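Local coordinates for hypothetical protein (Thermococcus kodakarensis, PDB 2PBZ) that binds ATP and probably acts as a PurP-type ligase of purine (IMP) biosynthesis, forming a carbon-nitrogen bond with the help of magnesium or manganese, at residues V169-H174 against L186-R192. Sequence-based numbering, arbitrary orientation.
With ATP (adenosine-5'-triphosphate), chain D.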
ATOM      1  N   VAL A 169       8.096  13.349   4.087  1.00 60.29           N
ATOM      2  CA  VAL A 169       6.786  12.739   4.015  1.00 58.50           C
ATOM      3  C   VAL A 169       5.576  13.646   4.232  1.00 57.25           C
ATOM      4  O   VAL A 169       5.415  14.322   5.267  1.00 56.41           O
ATOM      5  CB  VAL A 169       6.673  11.532   4.981  1.00 58.52           C
ATOM      6  CG1 VAL A 169       6.754  11.983   6.410  1.00 57.58           C
ATOM      7  CG2 VAL A 169       5.367  10.799   4.718  1.00 58.86           C
ATOM      8  N   TYR A 170       4.716  13.640   3.221  1.00 55.40           N
ATOM      9  CA  TYR A 170       3.494  14.411   3.240  1.00 52.93           C
ATOM     10  C   TYR A 170       2.343  13.456   3.479  1.00 51.95           C
ATOM     11  O   TYR A 170       2.109  12.517   2.716  1.00 50.85           O
ATOM     12  CB  TYR A 170       3.349  15.192   1.934  1.00 51.57           C
ATOM     13  CG  TYR A 170       4.202  16.432   1.987  1.00 51.81           C
ATOM     14  CD1 TYR A 170       5.594  16.340   1.971  1.00 52.13           C
ATOM     15  CD2 TYR A 170       3.628  17.687   2.203  1.00 50.37           C
ATOM     16  CE1 TYR A 170       6.395  17.461   2.182  1.00 52.00           C
ATOM     17  CE2 TYR A 170       4.422  18.812   2.418  1.00 50.39           C
ATOM     18  CZ  TYR A 170       5.801  18.694   2.413  1.00 51.61           C
ATOM     19  OH  TYR A 170       6.582  19.795   2.675  1.00 50.84           O
ATOM     20  N   LEU A 171       1.646  13.711   4.579  1.00 50.73           N
ATOM     21  CA  LEU A 171       0.543  12.884   5.019  1.00 49.25           C
ATOM     22  C   LEU A 171      -0.806  13.550   4.885  1.00 46.81           C
ATOM     23  O   LEU A 171      -0.986  14.711   5.229  1.00 46.18           O
ATOM     24  CB  LEU A 171       0.791  12.492   6.470  1.00 50.84           C
ATOM     25  CG  LEU A 171       2.152  11.814   6.657  1.00 50.90           C
ATOM     26  CD1 LEU A 171       2.512  11.810   8.143  1.00 51.53           C
ATOM     27  CD2 LEU A 171       2.113  10.394   6.085  1.00 50.74           C
ATOM     28  N   TYR A 172      -1.760  12.783   4.392  1.00 45.05           N
ATOM     29  CA  TYR A 172      -3.100  13.286   4.191  1.00 44.09           C
ATOM     30  C   TYR A 172      -4.053  12.496   5.081  1.00 44.78           C
ATOM     31  O   TYR A 172      -4.399  11.353   4.795  1.00 45.11           O
ATOM     32  CB  TYR A 172      -3.454  13.181   2.702  1.00 42.13           C
ATOM     33  CG  TYR A 172      -2.463  13.925   1.841  1.00 41.13           C
ATOM     34  CD1 TYR A 172      -1.171  13.435   1.659  1.00 41.40           C
ATOM     35  CD2 TYR A 172      -2.769  15.175   1.308  1.00 40.46           C
ATOM     36  CE1 TYR A 172      -0.198  14.180   0.980  1.00 40.05           C
ATOM     37  CE2 TYR A 172      -1.802  15.930   0.619  1.00 40.56           C
ATOM     38  CZ  TYR A 172      -0.516  15.429   0.465  1.00 40.26           C
ATOM     39  OH  TYR A 172       0.453  16.184  -0.167  1.00 39.45           O
ATOM     40  N   VAL A 173      -4.461  13.122   6.179  1.00 44.21           N
ATOM     41  CA  VAL A 173      -5.336  12.480   7.141  1.00 43.40           C
ATOM     42  C   VAL A 173      -6.797  12.647   6.794  1.00 43.22           C
ATOM     43  O   VAL A 173      -7.278  13.749   6.593  1.00 44.63           O
ATOM     44  CB  VAL A 173      -5.086  13.031   8.554  1.00 42.19           C
ATOM     45  CG1 VAL A 173      -5.734  12.112   9.597  1.00 41.22           C
ATOM     46  CG2 VAL A 173      -3.586  13.153   8.791  1.00 41.95           C
ATOM     47  N   HIS A 174      -7.505  11.537   6.747  1.00 42.00           N
ATOM     48  CA  HIS A 174      -8.914  11.539   6.406  1.00 42.03           C
ATOM     49  C   HIS A 174      -9.800  11.412   7.645  1.00 41.02           C
ATOM     50  O   HIS A 174      -9.580  10.542   8.496  1.00 40.57           O
ATOM     51  CB  HIS A 174      -9.180  10.384   5.437  1.00 43.76           C
ATOM     52  CG  HIS A 174      -8.262  10.381   4.254  1.00 46.68           C
ATOM     53  ND1 HIS A 174      -8.363  11.303   3.233  1.00 46.95           N
ATOM     54  CD2 HIS A 174      -7.182   9.616   3.963  1.00 47.58           C
ATOM     55  CE1 HIS A 174      -7.384  11.109   2.368  1.00 47.41           C
ATOM     56  NE2 HIS A 174      -6.651  10.094   2.788  1.00 48.42           N
ATOM     57  N   LEU A 186     -11.296   8.982  12.621  1.00 39.43           N
ATOM     58  CA  LEU A 186     -10.011   9.106  11.920  1.00 39.49           C
ATOM     59  C   LEU A 186      -9.982   7.802  11.120  1.00 38.47           C
ATOM     60  O   LEU A 186      -9.713   6.736  11.668  1.00 37.04           O
ATOM     61  CB  LEU A 186      -8.864   9.167  12.944  1.00 38.96           C
ATOM     62  CG  LEU A 186      -7.365   9.319  12.619  1.00 39.10           C
ATOM     63  CD1 LEU A 186      -7.145   9.424  11.137  1.00 40.41           C
ATOM     64  CD2 LEU A 186      -6.808  10.536  13.347  1.00 37.26           C
ATOM     65  N   LEU A 187     -10.270   7.897   9.826  1.00 37.92           N
ATOM     66  CA  LEU A 187     -10.365   6.718   8.983  1.00 38.33           C
ATOM     67  C   LEU A 187      -9.232   6.337   8.048  1.00 38.77           C
ATOM     68  O   LEU A 187      -9.314   5.340   7.358  1.00 40.01           O
ATOM     69  CB  LEU A 187     -11.678   6.787   8.194  1.00 38.63           C
ATOM     70  CG  LEU A 187     -12.896   6.817   9.126  1.00 39.93           C
ATOM     71  CD1 LEU A 187     -14.145   7.017   8.332  1.00 40.67           C
ATOM     72  CD2 LEU A 187     -12.987   5.525   9.911  1.00 40.13           C
ATOM     73  N   GLY A 188      -8.167   7.108   8.016  1.00 40.13           N
ATOM     74  CA  GLY A 188      -7.076   6.728   7.150  1.00 40.31           C
ATOM     75  C   GLY A 188      -6.024   7.790   6.980  1.00 41.38           C
ATOM     76  O   GLY A 188      -6.222   8.953   7.325  1.00 42.99           O
ATOM     77  N   VAL A 189      -4.883   7.363   6.465  1.00 40.68           N
ATOM     78  CA  VAL A 189      -3.790   8.272   6.191  1.00 40.82           C
ATOM     79  C   VAL A 189      -3.256   7.881   4.826  1.00 40.97           C
ATOM     80  O   VAL A 189      -2.849   6.752   4.581  1.00 38.36           O
ATOM     81  CB  VAL A 189      -2.647   8.189   7.221  1.00 40.40           C
ATOM     82  CG1 VAL A 189      -1.604   9.242   6.884  1.00 38.03           C
ATOM     83  CG2 VAL A 189      -3.187   8.393   8.631  1.00 40.25           C
ATOM     84  N   ASP A 190      -3.263   8.864   3.949  1.00 41.39           N
ATOM     85  CA  ASP A 190      -2.847   8.708   2.593  1.00 41.62           C
ATOM     86  C   ASP A 190      -1.488   9.345   2.350  1.00 42.41           C
ATOM     87  O   ASP A 190      -1.027  10.179   3.114  1.00 41.98           O
ATOM     88  CB  ASP A 190      -3.916   9.363   1.713  1.00 43.03           C
ATOM     89  CG  ASP A 190      -3.543   9.385   0.266  1.00 45.52           C
ATOM     90  OD1 ASP A 190      -3.462   8.283  -0.331  1.00 47.51           O
ATOM     91  OD2 ASP A 190      -3.323  10.500  -0.272  1.00 44.49           O
ATOM     92  N   GLU A 191      -0.858   8.921   1.267  1.00 44.47           N
ATOM     93  CA  GLU A 191       0.426   9.441   0.822  1.00 45.86           C
ATOM     94  C   GLU A 191       0.282   9.571  -0.695  1.00 44.62           C
ATOM     95  O   GLU A 191      -0.083   8.601  -1.353  1.00 43.91           O
ATOM     96  CB  GLU A 191       1.529   8.453   1.177  1.00 48.82           C
ATOM     97  CG  GLU A 191       2.889   8.824   0.644  1.00 53.22           C
ATOM     98  CD  GLU A 191       4.003   8.074   1.358  1.00 54.54           C
ATOM     99  OE1 GLU A 191       3.966   6.816   1.380  1.00 54.26           O
ATOM    100  OE2 GLU A 191       4.904   8.767   1.894  1.00 55.96           O
ATOM    101  N   ARG A 192       0.537  10.758  -1.241  1.00 43.38           N
ATOM    102  CA  ARG A 192       0.396  10.987  -2.679  1.00 43.57           C
ATOM    103  C   ARG A 192       1.510  10.383  -3.540  1.00 44.75           C
ATOM    104  O   ARG A 192       2.675  10.287  -3.122  1.00 46.74           O
ATOM    105  CB  ARG A 192       0.344  12.495  -2.990  1.00 42.41           C
ATOM    106  CG  ARG A 192      -0.608  13.328  -2.151  1.00 41.90           C
ATOM    107  CD  ARG A 192      -2.019  13.360  -2.699  1.00 42.32           C
ATOM    108  NE  ARG A 192      -2.991  12.957  -1.692  1.00 42.73           N
ATOM    109  CZ  ARG A 192      -3.979  13.723  -1.248  1.00 42.03           C
ATOM    110  NH1 ARG A 192      -4.133  14.955  -1.718  1.00 40.74           N
ATOM    111  NH2 ARG A 192      -4.812  13.242  -0.340  1.00 39.85           N
TER
HETATM  112  PG  ATP D 400      -4.328  21.913  -5.433  1.00 92.29           P
HETATM  113  O1G ATP D 400      -4.563  23.076  -4.477  1.00 92.23           O
HETATM  114  O2G ATP D 400      -4.523  22.461  -6.985  1.00 89.97           O
HETATM  115  O3G ATP D 400      -5.402  20.709  -5.138  1.00 90.78           O
HETATM  116  PB  ATP D 400      -2.577  20.785  -3.705  1.00 80.79           P
HETATM  117  O1B ATP D 400      -2.770  21.893  -2.738  1.00 81.49           O
HETATM  118  O2B ATP D 400      -3.613  19.575  -3.387  1.00 80.94           O
HETATM  119  O3B ATP D 400      -2.807  21.335  -5.231  1.00 86.40           O
HETATM  120  PA  ATP D 400      -0.466  19.608  -2.274  1.00 74.18           P
HETATM  121  O1A ATP D 400      -1.259  18.456  -1.788  1.00 74.88           O
HETATM  122  O2A ATP D 400      -0.392  20.750  -1.145  1.00 74.00           O
HETATM  123  O3A ATP D 400      -1.053  20.244  -3.688  1.00 78.08           O
HETATM  124  O5' ATP D 400       1.009  19.149  -2.731  1.00 71.76           O
HETATM  125  C5' ATP D 400       1.690  18.482  -1.713  1.00 70.05           C
HETATM  126  C4' ATP D 400       3.017  18.095  -2.353  1.00 67.80           C
HETATM  127  O4' ATP D 400       3.779  19.269  -2.790  1.00 65.41           O
HETATM  128  C3' ATP D 400       3.898  17.273  -1.413  1.00 66.49           C
HETATM  129  O3' ATP D 400       4.122  16.008  -1.979  1.00 67.23           O
HETATM  130  C2' ATP D 400       5.186  18.048  -1.242  1.00 66.05           C
HETATM  131  O2' ATP D 400       6.297  17.276  -1.736  1.00 65.55           O
HETATM  132  C1' ATP D 400       5.001  19.365  -2.019  1.00 65.07           C
HETATM  133  N9  ATP D 400       4.939  20.460  -1.024  1.00 64.36           N
HETATM  134  C8  ATP D 400       3.815  21.111  -0.556  1.00 63.82           C
HETATM  135  N7  ATP D 400       4.138  22.014   0.308  1.00 64.27           N
HETATM  136  C5  ATP D 400       5.488  22.008   0.471  1.00 65.37           C
HETATM  137  C6  ATP D 400       6.419  22.758   1.256  1.00 66.01           C
HETATM  138  N6  ATP D 400       5.951  23.758   2.115  1.00 66.30           N
HETATM  139  N1  ATP D 400       7.762  22.462   1.154  1.00 66.34           N
HETATM  140  C2  ATP D 400       8.222  21.501   0.330  1.00 64.76           C
HETATM  141  N3  ATP D 400       7.374  20.786  -0.426  1.00 64.13           N
HETATM  142  C4  ATP D 400       6.026  21.013  -0.391  1.00 64.67           C
HETATM  143  O   HOH W   1       2.624  12.094  -0.084  1.00 37.97           O
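Arg192 lays its guanidinium flat over one face of the Tyr172 ring, planes 20° apart and CZ 3.6 Å from the ring centroid, a cation-pi stack offset toward the rim. Its chain bends at chi2 (-86°) and chi3 to fold back over the ring, bringing CD above the same face as a CH-pi contact. NE and NH2 grip Asp190 side-on, both in the guanidinium plane and both on OD2, NE at 2.9 Å; NH2 has a second carboxylate in Asp270. With an alanine here the face of Tyr172 would probably lose this cover, and the carboxylates of Asp190 and Asp270 would probably be left without this positive partner. The ring so covered carries the hydroxyl that donates to the ATP: Tyr172 OH to O1A is 3.3 Å, a long bond, while the neighbouring Tyr170 lays a ring face under the ribose. Both tyrosines belong to an antiparallel hairpin, strands 170-178 and 183-194, in the ATP-grasp-like part of the chain. Tyr172 and Asp190 form a hydrogen-bonded pair, Asp190 N to Tyr172 O being 2.9 Å and nearly straight. A water links Tyr170 O to Arg192 N. On the other face of the sheet, Leu171 CD2 meets Val189 CG1 at 4.0 Å, and Val173 CG1, anti to its own N (chi1 -165°), reaches Leu186 CD1.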